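Local atomic coordinates of cycloserine biosynthesis protein DcsG (Streptomyces lavendulae, PDB entry 6JIL), a protein that catalyses the ATP- and magnesium-dependent cyclisation of O-ureido-D-serine to the antibiotic D-cycloserine, as an ATP-grasp ligase. Residues D16-P21 with V52-W57; T190-V195 with L287-A292; Y196-H201 with L277-S282; L250-V255 with C273-N278. One frame throughout, in Å; residues are numbered along the deposited sequence.

Following the chain from its N terminus, interaction 1 closes first: the turn before helix 19-28 meets the end of strand 50-55 in the N-terminal parallel sheet. The other three lie within the ATP-grasp region. Interaction 2 closes the widest of these loops, from the hairpin after strand 186-192 to helix 285-296, and interactions 3 and 4 are nested inside it. Those two end on the same loop, sharing Leu-277 and Asn-278, so that 273-282 is held by strand 195-202 and by strand 252-259 of one antiparallel sheet. Asp-18 and Arg-54 of interaction 1 bond to that loop too, joining the N-terminal part to the active-site region.

Interaction 1. Residues D16-P21 with V52-W57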
# COMPACT_ATOMS: atom_id res chain seq x y z
N ASP A 16 8.36 8.64 -8.44
CA ASP A 16 7.85 9.16 -7.18
C ASP A 16 7.43 10.59 -7.44
O ASP A 16 8.15 11.53 -7.10
CB ASP A 16 8.94 9.13 -6.10
CG ASP A 16 8.45 9.63 -4.75
OD1 ASP A 16 7.29 10.07 -4.65
OD2 ASP A 16 9.24 9.59 -3.78
N TYR A 17 6.26 10.76 -8.05
CA TYR A 17 5.75 12.08 -8.39
C TYR A 17 5.58 12.97 -7.17
O TYR A 17 5.50 14.19 -7.30
CB TYR A 17 4.41 11.94 -9.14
CG TYR A 17 4.48 10.87 -10.19
CD1 TYR A 17 3.64 9.76 -10.15
CD2 TYR A 17 5.47 10.90 -11.17
CE1 TYR A 17 3.78 8.71 -11.06
CE2 TYR A 17 5.62 9.86 -12.09
CZ TYR A 17 4.78 8.77 -12.02
OH TYR A 17 4.94 7.72 -12.90
N ASP A 18 5.56 12.36 -5.99
CA ASP A 18 5.38 13.11 -4.75
C ASP A 18 6.64 13.82 -4.22
O ASP A 18 6.54 14.86 -3.57
CB ASP A 18 4.84 12.18 -3.66
CG ASP A 18 3.46 11.62 -3.99
OD1 ASP A 18 3.20 10.44 -3.66
OD2 ASP A 18 2.63 12.35 -4.58
N MSE A 19 7.81 13.28 -4.51
CA MSE A 19 9.04 13.88 -3.98
C MSE A 19 9.25 15.37 -4.27
O MSE A 19 9.54 16.14 -3.36
CB MSE A 19 10.27 13.11 -4.45
CG MSE A 19 11.49 13.35 -3.56
SE MSE A 19 11.21 12.78 -1.70
CE MSE A 19 11.50 10.88 -1.96
N PRO A 20 9.10 15.80 -5.54
CA PRO A 20 9.29 17.22 -5.85
C PRO A 20 8.39 18.14 -5.00
O PRO A 20 8.87 19.05 -4.34
CB PRO A 20 8.97 17.30 -7.34
CG PRO A 20 9.41 15.96 -7.85
CD PRO A 20 8.90 15.01 -6.77
N PRO A 21 7.06 17.90 -5.02
CA PRO A 21 6.19 18.76 -4.22
C PRO A 21 6.40 18.61 -2.71
O PRO A 21 6.24 19.57 -1.95
CB PRO A 21 4.79 18.33 -4.67
CG PRO A 21 4.98 16.90 -5.07
CD PRO A 21 6.27 16.94 -5.81
N VAL A 52 11.67 9.03 7.04
CA VAL A 52 10.36 8.77 6.46
C VAL A 52 10.56 7.93 5.20
O VAL A 52 11.38 8.26 4.34
CB VAL A 52 9.60 10.06 6.07
CG1 VAL A 52 8.39 9.71 5.21
CG2 VAL A 52 9.13 10.77 7.32
N PHE A 53 9.81 6.84 5.10
CA PHE A 53 9.90 5.96 3.94
C PHE A 53 8.93 6.46 2.88
O PHE A 53 7.71 6.36 3.02
CB PHE A 53 9.58 4.53 4.35
CG PHE A 53 10.44 4.03 5.46
CD1 PHE A 53 9.89 3.70 6.69
CD2 PHE A 53 11.80 3.85 5.28
CE1 PHE A 53 10.69 3.20 7.72
CE2 PHE A 53 12.60 3.36 6.30
CZ PHE A 53 12.04 3.03 7.52
N ARG A 54 9.49 7.01 1.81
CA ARG A 54 8.68 7.56 0.74
C ARG A 54 8.50 6.63 -0.44
O ARG A 54 7.38 6.23 -0.75
CB ARG A 54 9.27 8.89 0.28
CG ARG A 54 9.10 10.01 1.31
CD ARG A 54 7.64 10.17 1.64
NE ARG A 54 6.88 10.18 0.39
CZ ARG A 54 5.75 9.52 0.19
NH1 ARG A 54 5.21 8.80 1.17
NH2 ARG A 54 5.18 9.54 -1.01
N SER A 55 9.60 6.28 -1.10
CA SER A 55 9.51 5.44 -2.28
C SER A 55 10.61 4.41 -2.50
O SER A 55 11.18 4.34 -3.59
CB SER A 55 9.40 6.33 -3.52
OG SER A 55 10.48 7.25 -3.54
N PRO A 56 10.93 3.59 -1.48
CA PRO A 56 11.96 2.57 -1.63
C PRO A 56 11.19 1.39 -2.23
O PRO A 56 11.22 0.28 -1.71
CB PRO A 56 12.36 2.32 -0.19
CG PRO A 56 11.02 2.34 0.49
CD PRO A 56 10.33 3.54 -0.14
N TRP A 57 10.51 1.66 -3.33
CA TRP A 57 9.65 0.66 -3.92
C TRP A 57 10.22 -0.64 -4.46
O TRP A 57 9.45 -1.54 -4.82
CB TRP A 57 8.73 1.33 -4.95
CG TRP A 57 7.85 2.38 -4.30
CD1 TRP A 57 7.35 2.34 -3.02
CD2 TRP A 57 7.38 3.59 -4.88
NE1 TRP A 57 6.60 3.47 -2.78
CE2 TRP A 57 6.60 4.25 -3.90
CE3 TRP A 57 7.54 4.20 -6.13
CZ2 TRP A 57 5.98 5.48 -4.14
CZ3 TRP A 57 6.93 5.42 -6.37
CH2 TRP A 57 6.16 6.05 -5.38
O HOH W 1 7.87 11.43 -1.92
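Arg-54 and Asp-16 meet chiefly through a water, while Ser-55 makes the direct bond. Ser-55 OG donates to Asp-16 OD2 at 2.7 Å, coming from above the carboxylate plane, 42° out of it. The water donates to the same OD2 and accepts from Arg-54 NE at 2.8 Å, lying in the guanidinium plane at its edge. With CG anti to the backbone N (chi1 -178°), Asp-16 can also turn OD1 back to the N-H groups of Asp-18 and Met-19, two weak capping bonds at the type I turn leading into the helix. Arg-54 NH2 forms a long salt bridge with Asp-18 OD1 (3.4 Å), the planes 47° apart; the stronger partners are Pro-275 O for NH2 and Leu-277 N for OD1. CE of selenomethionine Met-19 lies 3.7 Å from Arg-54 CB. Trp-57 brings CZ3 to 3.9 Å from Asp-16 CA, and its side chain is about 5 Å from that of the magnesium ligand Glu-271, so the contact borders the metal site. Strand 50-55 pairs with strand 4-8, on whose Leu-6 Met-19 also rests, and Arg-54 packs on Phe-289 of helix 285-296, placing the contact between the N-terminal sheet, helix 19-28 and the C-terminal helix.

Interaction 2. Residues T190-V195 with L287-A292; sequences TFFDGV and LRFAQA
Phe-192 fits tightly against helix 285-296, its ring lying over the backbone between Arg-288 and Phe-289. Phe-289 CA sits 3.8 Å above one face of the Phe-192 ring, offset toward the rim, with Arg-288 C over the same face. The closest touch is from Phe-192 CE2 to Phe-289 CB, 3.4 Å. With CG anti to the backbone N (chi1 -171°), Phe-289 brings its own ring alongside; the two phenyl planes are 20° apart but slid past one another, barely overlapping, with centroids 5.2 Å apart. Over the same face, at the rim across from CE2, Phe-192 CD1 packs on Arg-288 CB at 3.7 Å.

Toward the hairpin turn the contact loosens. Asp-193 OD2 merely touches Ala-292 CB (3.7 Å), while its OD1 forms a salt bridge with Arg-296. The extended Arg-288 chain crosses the Phe-192 side chain at about a right angle and carries its guanidinium to the exposed Val-195, whose CG1 comes near the edge of that group, 4.4 Å from Arg-288 NH1; NE of Arg-288 is paired with Asp-284. No hydrogen bond spans the two segments. The type I' turn from Phe-192 to Val-195 links strands 186-192 and 195-202 as a beta hairpin. Phe-192 and Phe-289 both rest on Cys-252 of strand 252-259, so helix 285-296 lies against the antiparallel sheet here, while Phe-191 packs on helix 227-244.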
# COMPACT_ATOMS: atom_id res chain seq x y z
N THR A 190 -6.32 9.83 0.28
CA THR A 190 -5.14 10.16 1.06
C THR A 190 -5.53 10.91 2.32
O THR A 190 -6.33 11.85 2.28
CB THR A 190 -4.19 11.02 0.23
OG1 THR A 190 -3.68 10.23 -0.85
CG2 THR A 190 -3.05 11.53 1.07
N PHE A 191 -4.96 10.49 3.45
CA PHE A 191 -5.24 11.10 4.74
C PHE A 191 -3.97 11.59 5.42
O PHE A 191 -2.90 11.01 5.25
CB PHE A 191 -5.91 10.10 5.68
CG PHE A 191 -7.36 9.86 5.39
CD1 PHE A 191 -7.75 9.22 4.23
CD2 PHE A 191 -8.33 10.22 6.32
CE1 PHE A 191 -9.10 8.94 4.00
CE2 PHE A 191 -9.68 9.95 6.10
CZ PHE A 191 -10.06 9.30 4.94
N PHE A 192 -4.12 12.66 6.19
CA PHE A 192 -3.00 13.23 6.94
C PHE A 192 -3.46 13.44 8.38
O PHE A 192 -4.38 14.22 8.64
CB PHE A 192 -2.55 14.53 6.30
CG PHE A 192 -1.91 14.33 4.95
CD1 PHE A 192 -2.43 14.93 3.81
CD2 PHE A 192 -0.78 13.52 4.82
CE1 PHE A 192 -1.85 14.74 2.57
CE2 PHE A 192 -0.19 13.32 3.57
CZ PHE A 192 -0.73 13.93 2.45
N ASP A 193 -2.82 12.72 9.30
CA ASP A 193 -3.16 12.79 10.72
C ASP A 193 -4.63 12.48 11.00
O ASP A 193 -5.26 13.13 11.84
CB ASP A 193 -2.80 14.15 11.31
CG ASP A 193 -1.38 14.19 11.83
OD1 ASP A 193 -0.78 13.10 11.95
OD2 ASP A 193 -0.87 15.29 12.14
N GLY A 194 -5.16 11.48 10.31
CA GLY A 194 -6.54 11.09 10.50
C GLY A 194 -7.55 11.99 9.82
O GLY A 194 -8.75 11.88 10.08
N VAL A 195 -7.07 12.88 8.95
CA VAL A 195 -7.96 13.81 8.25
C VAL A 195 -7.90 13.64 6.73
O VAL A 195 -6.83 13.60 6.13
CB VAL A 195 -7.61 15.27 8.62
CG1 VAL A 195 -8.47 16.25 7.81
CG2 VAL A 195 -7.82 15.48 10.11
N LEU A 287 1.38 20.33 1.50
CA LEU A 287 1.55 21.20 2.66
C LEU A 287 1.01 20.51 3.90
O LEU A 287 1.60 20.59 4.98
CB LEU A 287 0.81 22.53 2.44
CG LEU A 287 0.81 23.53 3.60
CD1 LEU A 287 2.24 23.89 3.96
CD2 LEU A 287 0.03 24.79 3.22
N ARG A 288 -0.12 19.82 3.75
CA ARG A 288 -0.72 19.11 4.87
C ARG A 288 0.21 17.99 5.33
O ARG A 288 0.23 17.63 6.51
CB ARG A 288 -2.06 18.51 4.47
CG ARG A 288 -3.06 19.48 3.93
CD ARG A 288 -4.41 18.83 3.94
NE ARG A 288 -5.44 19.64 3.31
CZ ARG A 288 -6.74 19.46 3.50
NH1 ARG A 288 -7.17 18.50 4.32
NH2 ARG A 288 -7.62 20.23 2.87
N PHE A 289 0.96 17.42 4.40
CA PHE A 289 1.88 16.35 4.74
C PHE A 289 3.07 16.93 5.51
O PHE A 289 3.44 16.43 6.58
CB PHE A 289 2.35 15.64 3.47
CG PHE A 289 3.13 14.39 3.73
CD1 PHE A 289 3.17 13.82 4.99
CD2 PHE A 289 3.81 13.77 2.69
CE1 PHE A 289 3.87 12.65 5.23
CE2 PHE A 289 4.52 12.60 2.91
CZ PHE A 289 4.55 12.04 4.18
N ALA A 290 3.65 18.00 4.98
CA ALA A 290 4.79 18.64 5.63
C ALA A 290 4.41 19.14 7.01
O ALA A 290 5.19 19.04 7.95
CB ALA A 290 5.30 19.79 4.78
N GLN A 291 3.21 19.69 7.14
CA GLN A 291 2.76 20.19 8.44
C GLN A 291 2.63 19.06 9.45
O GLN A 291 3.06 19.19 10.59
CB GLN A 291 1.44 20.95 8.30
CG GLN A 291 1.60 22.33 7.66
CD GLN A 291 0.29 23.08 7.53
OE1 GLN A 291 -0.62 22.64 6.82
NE2 GLN A 291 0.18 24.20 8.22
N ALA A 292 2.02 17.96 9.02
CA ALA A 292 1.86 16.79 9.88
C ALA A 292 3.25 16.33 10.33
O ALA A 292 3.46 15.97 11.49
CB ALA A 292 1.16 15.67 9.13

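Interaction 3. Residues Y196-H201 with L277-S282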
# COMPACT_ATOMS: atom_id res chain seq x y z
N TYR A 196 -9.07 13.52 6.12
CA TYR A 196 -9.15 13.34 4.68
C TYR A 196 -8.58 14.56 3.96
O TYR A 196 -8.93 15.70 4.27
CB TYR A 196 -10.61 13.14 4.26
CG TYR A 196 -10.82 13.16 2.76
CD1 TYR A 196 -10.40 12.09 1.97
CD2 TYR A 196 -11.39 14.26 2.14
CE1 TYR A 196 -10.56 12.12 0.58
CE2 TYR A 196 -11.55 14.31 0.75
CZ TYR A 196 -11.14 13.23 -0.02
OH TYR A 196 -11.29 13.27 -1.38
N SER A 197 -7.71 14.31 2.99
CA SER A 197 -7.12 15.40 2.22
C SER A 197 -7.63 15.42 0.79
O SER A 197 -8.14 16.43 0.32
CB SER A 197 -5.60 15.29 2.21
OG SER A 197 -5.03 16.32 1.41
N HIS A 198 -7.49 14.30 0.10
CA HIS A 198 -7.90 14.23 -1.29
C HIS A 198 -7.87 12.79 -1.79
O HIS A 198 -7.41 11.88 -1.09
CB HIS A 198 -6.94 15.04 -2.15
CG HIS A 198 -5.53 14.57 -2.05
ND1 HIS A 198 -4.68 14.94 -1.03
CD2 HIS A 198 -4.82 13.71 -2.83
CE1 HIS A 198 -3.52 14.33 -1.17
NE2 HIS A 198 -3.58 13.58 -2.26
N ALA A 199 -8.35 12.60 -3.01
CA ALA A 199 -8.39 11.28 -3.61
C ALA A 199 -8.24 11.36 -5.12
O ALA A 199 -8.26 12.44 -5.72
CB ALA A 199 -9.70 10.59 -3.26
N ILE A 200 -8.06 10.19 -5.74
CA ILE A 200 -7.94 10.11 -7.18
C ILE A 200 -8.66 8.85 -7.63
O ILE A 200 -9.02 7.99 -6.83
CB ILE A 200 -6.47 9.98 -7.65
CG1 ILE A 200 -5.96 8.56 -7.37
CG2 ILE A 200 -5.60 11.02 -6.96
CD1 ILE A 200 -4.60 8.26 -7.97
N HIS A 201 -8.87 8.76 -8.93
CA HIS A 201 -9.46 7.59 -9.51
C HIS A 201 -8.29 6.93 -10.22
O HIS A 201 -7.44 7.62 -10.80
CB HIS A 201 -10.57 7.96 -10.50
CG HIS A 201 -10.93 6.83 -11.41
ND1 HIS A 201 -10.40 6.69 -12.67
CD2 HIS A 201 -11.72 5.75 -11.22
CE1 HIS A 201 -10.84 5.57 -13.22
NE2 HIS A 201 -11.64 4.98 -12.35
N LEU A 277 1.17 9.09 -2.52
CA LEU A 277 0.08 9.89 -1.95
C LEU A 277 -0.72 10.73 -2.94
O LEU A 277 -1.78 11.25 -2.58
CB LEU A 277 0.66 10.78 -0.85
CG LEU A 277 1.24 9.99 0.33
CD1 LEU A 277 2.19 10.87 1.14
CD2 LEU A 277 0.11 9.48 1.20
N ASN A 278 -0.23 10.87 -4.17
CA ASN A 278 -0.91 11.66 -5.21
C ASN A 278 -0.98 13.13 -4.83
O ASN A 278 -1.98 13.81 -5.10
CB ASN A 278 -2.33 11.12 -5.46
CG ASN A 278 -2.34 9.69 -5.96
OD1 ASN A 278 -1.65 9.37 -6.92
ND2 ASN A 278 -3.11 8.84 -5.31
N LEU A 279 0.09 13.64 -4.23
CA LEU A 279 0.15 15.03 -3.81
C LEU A 279 -0.12 16.02 -4.93
O LEU A 279 -0.76 17.05 -4.71
CB LEU A 279 1.53 15.33 -3.20
CG LEU A 279 1.94 14.50 -1.98
CD1 LEU A 279 3.31 14.96 -1.49
CD2 LEU A 279 0.89 14.64 -0.88
N THR A 280 0.36 15.72 -6.13
CA THR A 280 0.19 16.61 -7.27
C THR A 280 -1.22 16.66 -7.84
O THR A 280 -1.49 17.39 -8.80
CB THR A 280 1.20 16.26 -8.39
OG1 THR A 280 0.93 14.95 -8.91
CG2 THR A 280 2.63 16.28 -7.84
N PHE A 281 -2.14 15.89 -7.25
CA PHE A 281 -3.53 15.89 -7.70
C PHE A 281 -4.42 16.70 -6.76
O PHE A 281 -5.63 16.77 -6.95
CB PHE A 281 -4.10 14.47 -7.78
CG PHE A 281 -3.65 13.71 -8.98
CD1 PHE A 281 -2.42 13.06 -9.00
CD2 PHE A 281 -4.47 13.61 -10.10
CE1 PHE A 281 -2.02 12.32 -10.10
CE2 PHE A 281 -4.08 12.87 -11.21
CZ PHE A 281 -2.85 12.23 -11.21
N SER A 282 -3.82 17.29 -5.73
CA SER A 282 -4.55 18.10 -4.76
C SER A 282 -3.87 19.45 -4.70
O SER A 282 -2.68 19.54 -5.00
CB SER A 282 -4.48 17.44 -3.38
OG SER A 282 -3.15 17.48 -2.89
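Leu-277 O accepts from two side chains of the sheet, His-198 NE2 and Thr-190 OG1. His-198 NE2 donates to Leu-277 O at 3.0 Å with an N-H...O angle of 150°, the oxygen lying 20° out of the ring plane. Two polar contacts fix the rotation of that ring, since Ser-197 OG lies in the ring plane at the other nitrogen, His-198 ND1, 2.8 Å away in a hydrogen bond. One face of the imidazole is packed by Ser-282 CB in a CH-pi contact, 3.5 Å from the ring centroid. Ser-282 in turn is held to its own loop: both its OG and its N bond to Leu-279 O from the same face of the carbonyl plane.

Ser-197 and His-198 together face Thr-190, a classic beta bulge in the pairing of strands 186-192 and 195-202; His-198 then turns its side chain toward the loop that precedes helix 285-296. Two residues along, Ile-200 extends CD1 over the amide of Asn-278, 3.1 Å from ND2, the two side chains crossing at about a right angle. Ile-200 CG2, anti to the carbonyl carbon, lies 3.9 Å from Phe-281 CB. It packs on CB of Asn-278 as well. The amide oxygen of Asn-278, OD1, accepts from Arg-220, an inferred active-site residue on the adjoining strand 220-223, against which Ile-200 and Phe-281 also pack.

Interaction 4. Residues L250-V255 with C273-N278; sequences LVCGRV and CEPSLN
Arg-254, inferred to be an active-site residue, reaches from its strand to the loop and donates from NH1 to Ser-276 O at 2.7 Å. The donor lies in the carbonyl plane on a lone pair, with an N-H...O angle of 149°, and the oxygen is tilted 18° from the guanidinium plane. The straight chi1 and chi2 of Arg-254 carry its CD to 3.2 Å from Ser-276 O, and the bend at chi3 then turns the guanidinium so that NH1 meets that oxygen. Arg-254 NH1 also lies 3.9 Å from Pro-275 CB. Two residues earlier on the strand the contact is apolar: Cys-252 SG touches Leu-277 CD1 at 4.0 Å and Pro-275 CG at 4.1 Å.

Outside the two segments, two carboxylates hold the guanidinium in place. NH1 makes a salt bridge with Glu-271, a magnesium ligand in this structure, and NE one with Asp-256, so the arginine links the loop to the metal site. Ser-276 OG accepts from Arg-220 NH1, Arg-220 being another inferred active-site residue. Strand 252-259 lies between strands 186-192 and 265-271 of the antiparallel sheet, and residues 275-278 of the loop after strand 265-271 run at 80° to residues 252-254, with Leu-277 packing on Phe-289 of helix 285-296.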
# COMPACT_ATOMS: atom_id res chain seq x y z
N LEU A 250 -1.98 8.23 11.94
CA LEU A 250 -0.94 7.97 10.97
C LEU A 250 -0.62 9.31 10.31
O LEU A 250 -1.53 10.03 9.89
CB LEU A 250 -1.43 6.94 9.95
CG LEU A 250 -1.59 5.56 10.59
CD1 LEU A 250 -2.73 4.81 9.94
CD2 LEU A 250 -0.27 4.79 10.47
N VAL A 251 0.66 9.67 10.25
CA VAL A 251 1.05 10.93 9.64
C VAL A 251 0.40 11.01 8.27
O VAL A 251 -0.13 12.05 7.87
CB VAL A 251 2.59 11.05 9.47
CG1 VAL A 251 3.26 11.09 10.82
CG2 VAL A 251 3.12 9.86 8.67
N CYS A 252 0.43 9.90 7.55
CA CYS A 252 -0.16 9.84 6.22
C CYS A 252 -0.53 8.41 5.92
O CYS A 252 -0.01 7.47 6.53
CB CYS A 252 0.82 10.35 5.16
SG CYS A 252 2.17 9.22 4.81
N GLY A 253 -1.44 8.24 4.96
CA GLY A 253 -1.86 6.91 4.58
C GLY A 253 -2.76 7.01 3.38
O GLY A 253 -3.32 8.06 3.11
N ARG A 254 -2.89 5.92 2.65
CA ARG A 254 -3.75 5.90 1.49
C ARG A 254 -4.59 4.64 1.61
O ARG A 254 -4.06 3.56 1.89
CB ARG A 254 -2.94 5.86 0.19
CG ARG A 254 -3.75 6.27 -1.04
CD ARG A 254 -2.99 6.11 -2.36
NE ARG A 254 -2.91 4.71 -2.77
CZ ARG A 254 -1.79 3.99 -2.77
NH1 ARG A 254 -0.64 4.54 -2.38
NH2 ARG A 254 -1.82 2.72 -3.15
N VAL A 255 -5.89 4.78 1.41
CA VAL A 255 -6.80 3.65 1.49
C VAL A 255 -7.45 3.52 0.13
O VAL A 255 -8.12 4.44 -0.33
CB VAL A 255 -7.88 3.90 2.55
CG1 VAL A 255 -8.78 2.68 2.68
CG2 VAL A 255 -7.23 4.22 3.88
N CYS A 273 3.04 2.70 5.19
CA CYS A 273 4.49 2.81 5.34
C CYS A 273 5.13 3.73 4.32
O CYS A 273 5.68 4.76 4.69
CB CYS A 273 5.13 1.43 5.26
SG CYS A 273 6.91 1.47 5.48
N GLU A 274 5.07 3.35 3.05
CA GLU A 274 5.64 4.14 1.96
C GLU A 274 4.64 4.28 0.81
O GLU A 274 4.87 3.78 -0.29
CB GLU A 274 6.93 3.48 1.47
CG GLU A 274 6.91 1.96 1.47
CD GLU A 274 5.70 1.39 0.76
OE1 GLU A 274 4.57 1.52 1.29
OE2 GLU A 274 5.87 0.81 -0.34
N PRO A 275 3.52 4.97 1.05
CA PRO A 275 2.49 5.15 0.03
C PRO A 275 2.72 6.24 -1.00
O PRO A 275 3.33 7.27 -0.73
CB PRO A 275 1.27 5.48 0.85
CG PRO A 275 1.87 6.38 1.90
CD PRO A 275 3.09 5.59 2.32
N SER A 276 2.21 5.99 -2.20
CA SER A 276 2.22 7.00 -3.22
C SER A 276 1.03 7.78 -2.67
O SER A 276 -0.01 7.18 -2.36
CB SER A 276 1.89 6.41 -4.58
OG SER A 276 1.35 7.39 -5.45
N LEU A 277 1.17 9.09 -2.52
CA LEU A 277 0.08 9.89 -1.95
C LEU A 277 -0.72 10.73 -2.94
O LEU A 277 -1.78 11.25 -2.58
CB LEU A 277 0.66 10.78 -0.85
CG LEU A 277 1.24 9.99 0.33
CD1 LEU A 277 2.19 10.87 1.14
CD2 LEU A 277 0.11 9.48 1.20
N ASN A 278 -0.23 10.87 -4.17
CA ASN A 278 -0.91 11.66 -5.21
C ASN A 278 -0.98 13.13 -4.83
O ASN A 278 -1.98 13.81 -5.10
CB ASN A 278 -2.33 11.12 -5.46
CG ASN A 278 -2.34 9.69 -5.96
OD1 ASN A 278 -1.65 9.37 -6.92
ND2 ASN A 278 -3.11 8.84 -5.31